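Local coordinates for protein protelomerase (Agrobacterium tumefaciens, PDB 4F43) that generates and protects the hairpin ends of the linear chromosome, probably by cutting and rejoining DNA strands as a telomere resolvase, at residues S174-L179 against H274-P279. The protein carries 1 engineered substitution. Numbering follows the deposited sequence.
Sequences SKWSIL and HNFAPP
Trp176 and Phe276 make the whole of this small contact, which buries 99 Å². Phe276 reaches across with the far end of its ring, meeting the root of the indole and the near corner of its six-membered ring. Its CE1 lies 3.6 Å from Trp176 CB, and its CZ is 4.0 Å from Trp176 CE3. The two rings are inclined at 42°, with the phenyl and five-membered ring centroids 6.0 Å apart, so this is an oblique apolar touch. In Phe276, CB points at the other segment, and chi1 of -54° sets CG anti to the carbonyl carbon, which brings CE1 and CZ against Trp176. Asn275 CB lies over one face of the phenyl, near its rim. Within the same segment, His274 ND1 donates to Asn275 OD1 at 3.1 Å, almost in the imidazole plane. The hydroxyls of Ser174 and Ser177 hydrogen-bond to each other across the corner that carries Trp176. The contact lies at the surface of the catalytic domain, about 16 Å from the DNA at the nearest atoms. It joins the corner linking strands 172-174 and 177-180, which lie on either side of strand 165-169, to the C-terminal part of helix 263-276, where Phe276 also touches Leu203.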
loop_
_atom_site.group_PDB
_atom_site.type_symbol
_atom_site.label_atom_id
_atom_site.label_comp_id
_atom_site.label_asym_id
_atom_site.label_seq_id
_atom_site.Cartn_x
_atom_site.Cartn_y
_atom_site.Cartn_z
ATOM N N SER A 174 -14.728 23.087 -5.430
ATOM C CA SER A 174 -15.327 22.042 -6.246
ATOM C C SER A 174 -16.134 21.111 -5.353
ATOM O O SER A 174 -15.693 20.738 -4.267
ATOM C CB SER A 174 -14.249 21.260 -6.996
ATOM O OG SER A 174 -14.825 20.297 -7.863
ATOM N N LYS A 175 -17.323 20.742 -5.814
ATOM C CA LYS A 175 -18.218 19.911 -5.022
ATOM C C LYS A 175 -17.783 18.448 -5.020
ATOM O O LYS A 175 -17.939 17.748 -4.020
ATOM C CB LYS A 175 -19.654 20.037 -5.533
ATOM C CG LYS A 175 -20.680 19.331 -4.667
ATOM C CD LYS A 175 -22.092 19.602 -5.150
ATOM C CE LYS A 175 -23.115 18.965 -4.225
ATOM N NZ LYS A 175 -24.512 19.267 -4.644
ATOM N N TRP A 176 -17.224 17.992 -6.137
ATOM C CA TRP A 176 -16.874 16.582 -6.283
ATOM C C TRP A 176 -15.398 16.338 -6.593
ATOM O O TRP A 176 -15.064 15.442 -7.368
ATOM C CB TRP A 176 -17.751 15.927 -7.353
ATOM C CG TRP A 176 -19.218 16.008 -7.050
ATOM C CD1 TRP A 176 -20.072 17.016 -7.395
ATOM C CD2 TRP A 176 -20.002 15.047 -6.333
ATOM N NE1 TRP A 176 -21.339 16.740 -6.939
ATOM C CE2 TRP A 176 -21.322 15.537 -6.284
ATOM C CE3 TRP A 176 -19.714 13.818 -5.730
ATOM C CZ2 TRP A 176 -22.353 14.841 -5.656
ATOM C CZ3 TRP A 176 -20.740 13.130 -5.107
ATOM C CH2 TRP A 176 -22.042 13.643 -5.075
ATOM N N SER A 177 -14.520 17.128 -5.979
ATOM C CA SER A 177 -13.078 16.923 -6.104
ATOM C C SER A 177 -12.306 17.692 -5.037
ATOM O O SER A 177 -12.703 18.785 -4.635
ATOM C CB SER A 177 -12.581 17.325 -7.495
ATOM O OG SER A 177 -12.445 18.730 -7.606
ATOM N N ILE A 178 -11.201 17.108 -4.582
ATOM C CA ILE A 178 -10.325 17.748 -3.603
ATOM C C ILE A 178 -8.866 17.627 -4.034
ATOM O O ILE A 178 -8.567 17.061 -5.085
ATOM C CB ILE A 178 -10.482 17.116 -2.206
ATOM C CG1 ILE A 178 -10.042 15.651 -2.228
ATOM C CG2 ILE A 178 -11.918 17.239 -1.714
ATOM C CD1 ILE A 178 -10.212 14.946 -0.898
ATOM N N LEU A 179 -7.959 18.160 -3.220
ATOM C CA LEU A 179 -6.529 18.039 -3.480
ATOM C C LEU A 179 -5.904 17.032 -2.518
ATOM O O LEU A 179 -6.456 16.761 -1.453
ATOM C CB LEU A 179 -5.840 19.399 -3.357
ATOM C CG LEU A 179 -6.388 20.526 -4.235
ATOM C CD1 LEU A 179 -5.584 21.801 -4.034
ATOM C CD2 LEU A 179 -6.392 20.116 -5.699
ATOM N N HIS A 274 -16.798 5.632 -13.601
ATOM C CA HIS A 274 -18.178 5.488 -14.055
ATOM C C HIS A 274 -18.929 6.819 -14.034
ATOM O O HIS A 274 -19.896 7.004 -14.773
ATOM C CB HIS A 274 -18.911 4.464 -13.186
ATOM C CG HIS A 274 -20.283 4.123 -13.678
ATOM N ND1 HIS A 274 -21.393 4.886 -13.380
ATOM C CD2 HIS A 274 -20.727 3.097 -14.442
ATOM C CE1 HIS A 274 -22.460 4.346 -13.943
ATOM N NE2 HIS A 274 -22.083 3.259 -14.592
ATOM N N ASN A 275 -18.481 7.744 -13.192
ATOM C CA ASN A 275 -19.183 9.015 -13.024
ATOM C C ASN A 275 -18.513 10.241 -13.649
ATOM O O ASN A 275 -19.188 11.076 -14.253
ATOM C CB ASN A 275 -19.461 9.285 -11.542
ATOM C CG ASN A 275 -20.536 8.378 -10.974
ATOM O OD1 ASN A 275 -20.737 7.261 -11.450
ATOM N ND2 ASN A 275 -21.238 8.859 -9.953
ATOM N N PHE A 276 -17.197 10.355 -13.505
ATOM C CA PHE A 276 -16.516 11.609 -13.828
ATOM C C PHE A 276 -15.631 11.578 -15.073
ATOM O O PHE A 276 -15.156 12.622 -15.518
ATOM C CB PHE A 276 -15.684 12.079 -12.631
ATOM C CG PHE A 276 -16.465 12.187 -11.356
ATOM C CD1 PHE A 276 -17.208 13.321 -11.078
ATOM C CD2 PHE A 276 -16.451 11.158 -10.431
ATOM C CE1 PHE A 276 -17.926 13.425 -9.904
ATOM C CE2 PHE A 276 -17.166 11.255 -9.254
ATOM C CZ PHE A 276 -17.904 12.391 -8.990
ATOM N N ALA A 277 -15.415 10.393 -15.632
ATOM C CA ALA A 277 -14.459 10.234 -16.727
ATOM C C ALA A 277 -14.844 10.980 -18.005
ATOM O O ALA A 277 -15.925 10.763 -18.557
ATOM C CB ALA A 277 -14.236 8.764 -17.025
ATOM N N PRO A 278 -13.950 11.868 -18.471
ATOM C CA PRO A 278 -14.075 12.594 -19.740
ATOM C C PRO A 278 -14.161 11.640 -20.934
ATOM O O PRO A 278 -13.760 10.483 -20.815
ATOM C CB PRO A 278 -12.776 13.406 -19.800
ATOM C CG PRO A 278 -12.391 13.596 -18.374
ATOM C CD PRO A 278 -12.770 12.308 -17.705
ATOM N N PRO A 279 -14.675 12.122 -22.077
ATOM C CA PRO A 279 -14.886 11.252 -23.239
ATOM C C PRO A 279 -13.623 10.987 -24.058
ATOM O O PRO A 279 -13.622 10.067 -24.874
ATOM C CB PRO A 279 -15.886 12.048 -24.078
ATOM C CG PRO A 279 -15.571 13.465 -23.765
ATOM C CD PRO A 279 -15.189 13.483 -22.310
#